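Long-range contacts in salicylaldehyde dehydrogenase NahF (Pseudomonas putida, PDB 4JZ6), which probably oxidises salicylaldehyde to salicylate with NAD+ as the electron acceptor, a step in the bacterial breakdown of naphthalene: residues A[240-245]-A[481-486]; A[292-297]-A[400-405]; A[142-147]-A[490-495]. All blocks are in the same frame, centred on the assembly; numbering follows the deposited sequence.

Interaction 1 (A[240-245]-A[481-486]); sequences RINFTG and DEFTEL. With SO4 (sulfate ion), chain D; EDO (1,2-ethanediol), chain K.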
loop_
_atom_site.group_PDB
_atom_site.type_symbol
_atom_site.label_atom_id
_atom_site.label_comp_id
_atom_site.label_asym_id
_atom_site.label_seq_id
_atom_site.Cartn_x
_atom_site.Cartn_y
_atom_site.Cartn_z
ATOM N N ARG A 240 4.787 8.256 6.309
ATOM C CA ARG A 240 3.618 7.726 5.613
ATOM C C ARG A 240 2.457 8.703 5.716
ATOM O O ARG A 240 2.467 9.615 6.546
ATOM C CB ARG A 240 3.216 6.349 6.156
ATOM C CG ARG A 240 4.215 5.244 5.845
ATOM C CD ARG A 240 3.828 3.908 6.474
ATOM N NE ARG A 240 4.894 2.919 6.311
ATOM C CZ ARG A 240 4.831 1.653 6.720
ATOM N NH1 ARG A 240 3.744 1.192 7.327
ATOM N NH2 ARG A 240 5.866 0.841 6.520
ATOM N N ILE A 241 1.463 8.520 4.854
ATOM C CA ILE A 241 0.337 9.438 4.780
ATOM C C ILE A 241 -0.977 8.670 4.724
ATOM O O ILE A 241 -1.116 7.724 3.944
ATOM C CB ILE A 241 0.419 10.317 3.516
ATOM C CG1 ILE A 241 1.751 11.062 3.468
ATOM C CG2 ILE A 241 -0.730 11.304 3.474
ATOM C CD1 ILE A 241 2.543 10.796 2.226
ATOM N N ASN A 242 -1.929 9.063 5.566
ATOM C CA ASN A 242 -3.304 8.607 5.408
ATOM C C ASN A 242 -4.187 9.789 5.022
ATOM O O ASN A 242 -4.103 10.869 5.621
ATOM C CB ASN A 242 -3.824 7.899 6.668
ATOM C CG ASN A 242 -3.835 8.800 7.887
ATOM O OD1 ASN A 242 -4.880 9.305 8.291
ATOM N ND2 ASN A 242 -2.671 9.005 8.478
ATOM N N PHE A 243 -5.002 9.590 3.992
ATOM C CA PHE A 243 -5.901 10.632 3.524
ATOM C C PHE A 243 -7.331 10.138 3.434
ATOM O O PHE A 243 -7.601 9.089 2.850
ATOM C CB PHE A 243 -5.475 11.142 2.152
ATOM C CG PHE A 243 -6.416 12.160 1.577
ATOM C CD1 PHE A 243 -6.273 13.504 1.889
ATOM C CD2 PHE A 243 -7.449 11.774 0.732
ATOM C CE1 PHE A 243 -7.140 14.445 1.368
ATOM C CE2 PHE A 243 -8.320 12.709 0.203
ATOM C CZ PHE A 243 -8.167 14.046 0.522
ATOM N N THR A 244 -8.246 10.909 4.004
ATOM C CA THR A 244 -9.658 10.607 3.892
ATOM C C THR A 244 -10.335 11.817 3.271
ATOM O O THR A 244 -10.175 12.944 3.745
ATOM C CB THR A 244 -10.274 10.255 5.263
ATOM O OG1 THR A 244 -9.663 9.060 5.772
ATOM C CG2 THR A 244 -11.777 10.028 5.137
ATOM N N GLY A 245 -11.066 11.583 2.187
ATOM C CA GLY A 245 -11.653 12.660 1.412
ATOM C C GLY A 245 -11.990 12.227 -0.003
ATOM O O GLY A 245 -12.039 11.037 -0.295
ATOM N N ASP A 481 -0.570 -2.991 10.082
ATOM C CA ASP A 481 0.427 -2.968 9.027
ATOM C C ASP A 481 0.570 -1.575 8.424
ATOM O O ASP A 481 1.609 -1.232 7.861
ATOM C CB ASP A 481 0.064 -3.970 7.937
ATOM C CG ASP A 481 1.058 -3.969 6.795
ATOM O OD1 ASP A 481 2.113 -4.628 6.923
ATOM O OD2 ASP A 481 0.791 -3.297 5.773
ATOM N N GLU A 482 -0.477 -0.771 8.541
ATOM C CA GLU A 482 -0.462 0.568 7.970
ATOM C C GLU A 482 0.507 1.484 8.698
ATOM O O GLU A 482 1.059 2.412 8.108
ATOM C CB GLU A 482 -1.860 1.172 8.009
ATOM C CG GLU A 482 -2.885 0.337 7.304
ATOM C CD GLU A 482 -2.744 0.417 5.802
ATOM O OE1 GLU A 482 -1.936 1.250 5.328
ATOM O OE2 GLU A 482 -3.446 -0.346 5.101
ATOM N N PHE A 483 0.713 1.223 9.982
ATOM C CA PHE A 483 1.521 2.115 10.802
ATOM C C PHE A 483 2.643 1.378 11.513
ATOM O O PHE A 483 3.042 1.754 12.615
ATOM C CB PHE A 483 0.643 2.858 11.806
ATOM C CG PHE A 483 -0.515 3.573 11.174
ATOM C CD1 PHE A 483 -0.299 4.598 10.264
ATOM C CD2 PHE A 483 -1.821 3.219 11.485
ATOM C CE1 PHE A 483 -1.363 5.255 9.676
ATOM C CE2 PHE A 483 -2.893 3.876 10.902
ATOM C CZ PHE A 483 -2.663 4.893 9.995
ATOM N N THR A 484 3.149 0.326 10.879
ATOM C CA THR A 484 4.305 -0.382 11.406
ATOM C C THR A 484 5.316 -0.673 10.316
ATOM O O THR A 484 4.969 -0.773 9.135
ATOM C CB THR A 484 3.923 -1.718 12.092
ATOM O OG1 THR A 484 3.243 -2.578 11.161
ATOM C CG2 THR A 484 3.043 -1.463 13.315
ATOM N N GLU A 485 6.576 -0.781 10.721
ATOM C CA GLU A 485 7.600 -1.341 9.857
ATOM C C GLU A 485 7.611 -2.830 10.119
ATOM O O GLU A 485 7.644 -3.254 11.279
ATOM C CB GLU A 485 8.984 -0.767 10.179
ATOM C CG GLU A 485 9.160 0.716 9.905
ATOM C CD GLU A 485 8.982 1.075 8.436
ATOM O OE1 GLU A 485 8.843 0.156 7.592
ATOM O OE2 GLU A 485 8.981 2.290 8.132
ATOM N N LEU A 486 7.555 -3.622 9.053
ATOM C CA LEU A 486 7.728 -5.063 9.175
ATOM C C LEU A 486 9.165 -5.397 8.813
ATOM O O LEU A 486 9.598 -5.178 7.685
ATOM C CB LEU A 486 6.755 -5.825 8.270
ATOM C CG LEU A 486 6.904 -7.349 8.294
ATOM C CD1 LEU A 486 6.501 -7.911 9.646
ATOM C CD2 LEU A 486 6.087 -7.984 7.183
HETATM S S SO4 D . 8.137 3.353 4.890
HETATM O O1 SO4 D . 7.518 3.043 3.602
HETATM O O2 SO4 D . 8.571 2.104 5.506
HETATM O O3 SO4 D . 9.285 4.239 4.691
HETATM O O4 SO4 D . 7.156 4.012 5.750
HETATM C C1 EDO K . 5.181 -3.070 4.123
HETATM O O1 EDO K . 5.120 -1.870 3.332
HETATM C C2 EDO K . 3.978 -3.962 3.822
HETATM O O2 EDO K . 3.831 -4.978 4.825
HETATM O O HOH W 1 6.701 -2.542 6.797
#

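Interaction 2 (A[292-297]-A[400-405]); sequences GSFLFQ and PITVVI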
loop_
_atom_site.group_PDB
_atom_site.type_symbol
_atom_site.label_atom_id
_atom_site.label_comp_id
_atom_site.label_asym_id
_atom_site.label_seq_id
_atom_site.Cartn_x
_atom_site.Cartn_y
_atom_site.Cartn_z
ATOM N N GLY A 292 -29.584 4.281 5.963
ATOM C CA GLY A 292 -28.320 4.431 5.262
ATOM C C GLY A 292 -28.316 5.601 4.299
ATOM O O GLY A 292 -27.276 6.200 4.041
ATOM N N SER A 293 -29.487 5.936 3.769
ATOM C CA SER A 293 -29.588 7.012 2.794
ATOM C C SER A 293 -29.519 8.395 3.429
ATOM O O SER A 293 -28.894 9.305 2.880
ATOM C CB SER A 293 -30.880 6.889 1.988
ATOM O OG SER A 293 -30.843 5.737 1.167
ATOM N N PHE A 294 -30.148 8.554 4.589
ATOM C CA PHE A 294 -30.384 9.893 5.102
ATOM C C PHE A 294 -29.771 10.221 6.453
ATOM O O PHE A 294 -30.004 11.304 6.994
ATOM C CB PHE A 294 -31.877 10.180 5.104
ATOM C CG PHE A 294 -32.495 10.061 3.758
ATOM C CD1 PHE A 294 -32.137 10.936 2.744
ATOM C CD2 PHE A 294 -33.416 9.066 3.493
ATOM C CE1 PHE A 294 -32.697 10.828 1.487
ATOM C CE2 PHE A 294 -33.981 8.950 2.243
ATOM C CZ PHE A 294 -33.622 9.833 1.231
ATOM N N LEU A 295 -28.986 9.304 7.000
ATOM C CA LEU A 295 -28.245 9.625 8.203
ATOM C C LEU A 295 -27.251 10.735 7.856
ATOM O O LEU A 295 -26.555 10.648 6.841
ATOM C CB LEU A 295 -27.535 8.385 8.739
ATOM C CG LEU A 295 -26.610 8.585 9.939
ATOM C CD1 LEU A 295 -27.359 9.194 11.100
ATOM C CD2 LEU A 295 -26.016 7.257 10.334
ATOM N N PHE A 296 -27.216 11.783 8.686
ATOM C CA PHE A 296 -26.336 12.942 8.477
ATOM C C PHE A 296 -26.474 13.523 7.065
ATOM O O PHE A 296 -25.488 13.932 6.446
ATOM C CB PHE A 296 -24.873 12.587 8.798
ATOM C CG PHE A 296 -23.936 13.771 8.793
ATOM C CD1 PHE A 296 -24.288 14.963 9.413
ATOM C CD2 PHE A 296 -22.698 13.688 8.167
ATOM C CE1 PHE A 296 -23.427 16.049 9.402
ATOM C CE2 PHE A 296 -21.831 14.775 8.161
ATOM C CZ PHE A 296 -22.199 15.956 8.783
ATOM N N GLN A 297 -27.705 13.541 6.562
ATOM C CA GLN A 297 -28.004 14.135 5.263
ATOM C C GLN A 297 -27.241 13.488 4.116
ATOM O O GLN A 297 -26.856 14.177 3.177
ATOM C CB GLN A 297 -27.667 15.627 5.271
ATOM C CG GLN A 297 -28.293 16.390 6.401
ATOM C CD GLN A 297 -27.359 16.612 7.576
ATOM O OE1 GLN A 297 -27.660 16.207 8.696
ATOM N NE2 GLN A 297 -26.231 17.270 7.331
ATOM N N PRO A 400 -28.673 14.647 0.938
ATOM C CA PRO A 400 -29.908 13.914 1.238
ATOM C C PRO A 400 -30.665 13.554 -0.043
ATOM O O PRO A 400 -31.852 13.864 -0.195
ATOM C CB PRO A 400 -30.712 14.919 2.063
ATOM C CG PRO A 400 -30.266 16.251 1.557
ATOM C CD PRO A 400 -28.793 16.082 1.261
ATOM N N ILE A 401 -29.957 12.909 -0.963
ATOM C CA ILE A 401 -30.540 12.434 -2.206
ATOM C C ILE A 401 -29.988 11.038 -2.472
ATOM O O ILE A 401 -28.868 10.725 -2.063
ATOM C CB ILE A 401 -30.225 13.387 -3.385
ATOM C CG1 ILE A 401 -30.928 12.925 -4.663
ATOM C CG2 ILE A 401 -28.730 13.509 -3.597
ATOM C CD1 ILE A 401 -30.702 13.833 -5.859
ATOM N N THR A 402 -30.785 10.194 -3.119
ATOM C CA THR A 402 -30.362 8.842 -3.455
ATOM C C THR A 402 -31.129 8.333 -4.683
ATOM O O THR A 402 -32.219 8.829 -4.995
ATOM C CB THR A 402 -30.527 7.889 -2.249
ATOM O OG1 THR A 402 -29.737 6.713 -2.451
ATOM C CG2 THR A 402 -31.989 7.509 -2.046
ATOM N N VAL A 403 -30.549 7.357 -5.386
ATOM C CA VAL A 403 -31.116 6.890 -6.651
ATOM C C VAL A 403 -31.528 5.415 -6.656
ATOM O O VAL A 403 -30.892 4.568 -6.021
ATOM C CB VAL A 403 -30.164 7.146 -7.841
ATOM C CG1 VAL A 403 -29.806 8.616 -7.925
ATOM C CG2 VAL A 403 -28.913 6.294 -7.728
ATOM N N VAL A 404 -32.603 5.126 -7.382
ATOM C CA VAL A 404 -33.079 3.761 -7.552
ATOM C C VAL A 404 -32.747 3.252 -8.950
ATOM O O VAL A 404 -33.160 3.843 -9.950
ATOM C CB VAL A 404 -34.603 3.659 -7.347
ATOM C CG1 VAL A 404 -35.023 2.211 -7.251
ATOM C CG2 VAL A 404 -35.020 4.409 -6.100
ATOM N N ILE A 405 -31.986 2.163 -9.016
ATOM C CA ILE A 405 -31.751 1.488 -10.284
ATOM C C ILE A 405 -32.462 0.145 -10.266
ATOM O O ILE A 405 -32.206 -0.693 -9.402
ATOM C CB ILE A 405 -30.259 1.257 -10.545
ATOM C CG1 ILE A 405 -29.479 2.560 -10.353
ATOM C CG2 ILE A 405 -30.062 0.710 -11.944
ATOM C CD1 ILE A 405 -27.986 2.363 -10.230
#

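Interaction 3 (A[142-147]-A[490-495]); sequences TDKAET and TIEPFE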
loop_
_atom_site.group_PDB
_atom_site.type_symbol
_atom_site.label_atom_id
_atom_site.label_comp_id
_atom_site.label_asym_id
_atom_site.label_seq_id
_atom_site.Cartn_x
_atom_site.Cartn_y
_atom_site.Cartn_z
ATOM N N THR A 142 13.371 -22.005 9.528
ATOM C CA THR A 142 14.424 -21.778 8.542
ATOM C C THR A 142 15.261 -23.046 8.362
ATOM O O THR A 142 15.445 -23.818 9.309
ATOM C CB THR A 142 15.344 -20.593 8.943
ATOM O OG1 THR A 142 16.463 -20.515 8.049
ATOM C CG2 THR A 142 15.860 -20.761 10.373
ATOM N N ASP A 143 15.760 -23.271 7.151
ATOM C CA ASP A 143 16.599 -24.439 6.905
ATOM C C ASP A 143 17.975 -24.242 7.537
ATOM O O ASP A 143 18.653 -25.206 7.894
ATOM C CB ASP A 143 16.744 -24.712 5.404
ATOM C CG ASP A 143 15.444 -25.147 4.754
ATOM O OD1 ASP A 143 14.717 -25.982 5.336
ATOM O OD2 ASP A 143 15.149 -24.647 3.652
ATOM N N LYS A 144 18.371 -22.981 7.675
ATOM C CA LYS A 144 19.675 -22.623 8.213
ATOM C C LYS A 144 19.813 -23.086 9.659
ATOM O O LYS A 144 18.904 -22.898 10.471
ATOM C CB LYS A 144 19.853 -21.111 8.118
ATOM C CG LYS A 144 21.285 -20.620 8.091
ATOM C CD LYS A 144 21.383 -19.399 7.184
ATOM C CE LYS A 144 22.486 -18.455 7.618
ATOM N NZ LYS A 144 22.413 -17.177 6.858
ATOM N N ALA A 145 20.949 -23.695 9.980
ATOM C CA ALA A 145 21.160 -24.218 11.326
ATOM C C ALA A 145 21.564 -23.117 12.301
ATOM O O ALA A 145 22.167 -22.118 11.900
ATOM C CB ALA A 145 22.201 -25.323 11.312
ATOM N N GLU A 146 21.226 -23.317 13.575
ATOM C CA GLU A 146 21.607 -22.409 14.656
ATOM C C GLU A 146 21.212 -20.967 14.356
ATOM O O GLU A 146 21.948 -20.034 14.678
ATOM C CB GLU A 146 23.109 -22.499 14.929
ATOM C CG GLU A 146 23.567 -23.884 15.321
ATOM C CD GLU A 146 25.047 -23.947 15.617
ATOM O OE1 GLU A 146 25.677 -22.873 15.717
ATOM O OE2 GLU A 146 25.586 -25.069 15.755
ATOM N N THR A 147 20.046 -20.795 13.739
ATOM C CA THR A 147 19.604 -19.477 13.306
ATOM C C THR A 147 18.174 -19.192 13.735
ATOM O O THR A 147 17.289 -20.028 13.576
ATOM C CB THR A 147 19.671 -19.350 11.773
ATOM O OG1 THR A 147 20.999 -19.644 11.321
ATOM C CG2 THR A 147 19.289 -17.954 11.329
ATOM N N THR A 490 17.316 -11.902 11.327
ATOM C CA THR A 490 17.920 -13.196 11.587
ATOM C C THR A 490 19.032 -13.071 12.604
ATOM O O THR A 490 19.709 -12.040 12.675
ATOM C CB THR A 490 18.498 -13.827 10.312
ATOM O OG1 THR A 490 19.460 -12.933 9.731
ATOM C CG2 THR A 490 17.385 -14.111 9.312
ATOM N N ILE A 491 19.206 -14.121 13.400
ATOM C CA ILE A 491 20.328 -14.199 14.323
ATOM C C ILE A 491 21.113 -15.460 13.992
ATOM O O ILE A 491 20.630 -16.574 14.188
ATOM C CB ILE A 491 19.865 -14.221 15.792
ATOM C CG1 ILE A 491 18.921 -13.049 16.072
ATOM C CG2 ILE A 491 21.065 -14.157 16.724
ATOM C CD1 ILE A 491 18.402 -13.024 17.476
ATOM N N GLU A 492 22.324 -15.281 13.481
ATOM C CA GLU A 492 23.036 -16.373 12.837
ATOM C C GLU A 492 24.302 -16.735 13.594
ATOM O O GLU A 492 24.829 -15.918 14.350
ATOM C CB GLU A 492 23.352 -15.985 11.390
ATOM C CG GLU A 492 22.121 -15.525 10.615
ATOM C CD GLU A 492 22.462 -14.946 9.255
ATOM O OE1 GLU A 492 23.502 -15.347 8.686
ATOM O OE2 GLU A 492 21.698 -14.086 8.759
ATOM N N PRO A 493 24.786 -17.979 13.411
ATOM C CA PRO A 493 26.025 -18.399 14.065
ATOM C C PRO A 493 27.215 -17.640 13.503
ATOM O O PRO A 493 27.134 -17.118 12.394
ATOM C CB PRO A 493 26.121 -19.887 13.702
ATOM C CG PRO A 493 25.314 -20.038 12.472
ATOM C CD PRO A 493 24.190 -19.071 12.620
ATOM N N PHE A 494 28.301 -17.563 14.261
ATOM C CA PHE A 494 29.494 -16.897 13.768
ATOM C C PHE A 494 30.064 -17.672 12.583
ATOM O O PHE A 494 30.338 -17.098 11.528
ATOM C CB PHE A 494 30.534 -16.744 14.879
ATOM C CG PHE A 494 30.023 -16.010 16.091
ATOM C CD1 PHE A 494 29.542 -14.717 15.982
ATOM C CD2 PHE A 494 30.029 -16.611 17.336
ATOM C CE1 PHE A 494 29.074 -14.045 17.088
ATOM C CE2 PHE A 494 29.565 -15.937 18.446
ATOM C CZ PHE A 494 29.087 -14.654 18.321
ATOM N N GLU A 495 30.207 -18.981 12.750
ATOM C CA GLU A 495 30.748 -19.835 11.702
ATOM C C GLU A 495 29.666 -20.330 10.746
ATOM O O GLU A 495 28.774 -21.078 11.142
ATOM C CB GLU A 495 31.489 -21.024 12.319
ATOM C CG GLU A 495 32.919 -21.193 11.826
ATOM C CD GLU A 495 32.993 -21.651 10.376
ATOM O OE1 GLU A 495 32.394 -22.699 10.046
ATOM O OE2 GLU A 495 33.651 -20.962 9.565
#

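Interaction 1 (A[240-245]-A[481-486])
Arg-240 NH1 donates to Glu-482 O at 3.1 Å with an N-H...O angle of 159°; this oxygen lies in the guanidinium plane, while NH1 stands above the plane of the Glu-482 carbonyl, not on a lone pair. All the hydrogen bonds between the segments come from this guanidinium, which reaches the turn where a short helix hands over to strand 485-491. Arg-240 NH1 also makes weak, strongly bent bonds to Thr-484 O (2.9 Å, 128°) and Asp-481 O, and NH2 a weak one to Thr-484 O. Arginine suits the place because its extended chain carries the charge well beyond the strand; the two hydrogens of NH1 are shared among three carbonyls, hence the bent bonds.

Strand 240-244 is a parallel strand inside the six-stranded sheet of the NAD-binding part of the aldehyde dehydrogenase fold. Arg-240, near the beginning of this strand, ties the turn to that end of the sheet.

Charge pairing adds a salt bridge from Arg-240 NH2 to Glu-485 OE1 at 3.2 Å; Glu-485 also pairs with Arg-239. Arg-240 NE and NH2 both donate to a sulfate, probably from the crystallisation liquor, NE to O4 at 2.6 Å; Arg-239 binds it too, as does Lys-467 of the second subunit.

Packing is slighter: Asn-242 ND2, bonded to Ser-161, comes within 4.1 Å of Phe-483 CE1, amide and ring planes 85° apart.

Interaction 2 (A[292-297]-A[400-405])
The ring of Phe-294 reaches the start of strand 401-407 with its rim: CE1 lies 3.6 Å from Pro-400 O, and that oxygen sits at the ring edge near its plane. Phe-294 CD1 meets Pro-400 CB at 4.3 Å. With CG anti to its own carbonyl carbon (chi1 -58°), the phenyl leans back over Ser-293 CB, which covers one face, and points its outer carbons at the strand.

Between backbones, Gln-297 O stands 2.9 Å from Pro-400 N, and Pro-400 CD packs against the same oxygen. Proline suits this place: lacking an N-H, it can face the carbonyl through N and CD and leaves no donor of its own unpaired.

Among the polar side chains, Ser-293 OG touches Thr-402 CG2 at 3.8 Å. Both residues suit a helix-strand seam, being small and able to settle their hydroxyls locally: Ser-293 OG bonds to Ala-289 O, and Thr-402 OG1 to Thr-304 O.

The end of helix 282-294 and the turn after it thus meet the seven-stranded sheet mainly by van der Waals contact, with carbonyl oxygens against a ring edge and a proline; the buried hydroxyls are satisfied by neighbouring backbone.

Interaction 3 (A[142-147]-A[490-495])
In the three-stranded antiparallel sheet that projects from the body of the subunit, the loop joining strands 139-140 and 148-154 lies against the chain leaving strand 485-491, and Thr-147 and Glu-492 come together there with CA atoms 4.7 Å apart. The nearest backbone approach is a CA-H...O contact, Thr-147 CA to Ile-491 O at 3.2 Å with an angle of 147° at the hydrogen. Ile-491 is also backbone-bonded to Leu-148, the next residue along, where the regular pairing begins.

Thr-147 works with both branches. CG2, anti to the backbone N, lies alongside the stem of Glu-492, 3.8 Å from its CG. Thr-147 OG1 donates to Ala-145 O at 2.8 Å, which fixes its rotation. Thr-147 OG1 also rests 3.5 Å from Pro-493 CD. A beta-branched threonine fits here because it offers a methyl to the neighbouring chain while its hydroxyl braces the loop.

This sheet belongs to the oligomerisation region of aldehyde dehydrogenases: Thr-490 and Ile-491 continue in a parallel ladder with a strand of the second subunit.

A long, flexible lysine can reach the buried acid from the loop: Lys-144 bends at chi2 and brings NZ within 2.8 Å of Glu-492 OE1, a salt bridge whose hydrogen bond is weak; Gln-496 also bonds to that oxygen. Glu-492 OE2 accepts from Thr-490 OG1 on its anti lone pair and from Gln-456 of the second subunit, so both carboxylate oxygens are held; Thr-490 OG1 is also hydrogen-bonded to His-449 of the second subunit.

The ring of Pro-493, with no N-H to satisfy, packs on the loop through its carbons: CD meets Glu-146 O at 3.2 Å, while CB lies 3.6 Å from Glu-146 OE1.

From the N terminus, the chain first passes through 142-147, whose partner, 490-495, comes close to the C terminus; interaction 3 therefore closes the longest loop. Within it, 240-245 meets 481-486, and inside that loop in turn 292-297 meets 400-405, so the three closures are concentric and none cross. Interactions 1 and 3 share strand 485-491, which leads from beside the beginning of strand 240-244 out to the projecting sheet, with centres about 33 Å apart. Interaction 2 lies beyond the chain's centre, in the domain of the seven-stranded sheet, its centre about 30 Å from that of interaction 1. All three have residues touching the second subunit.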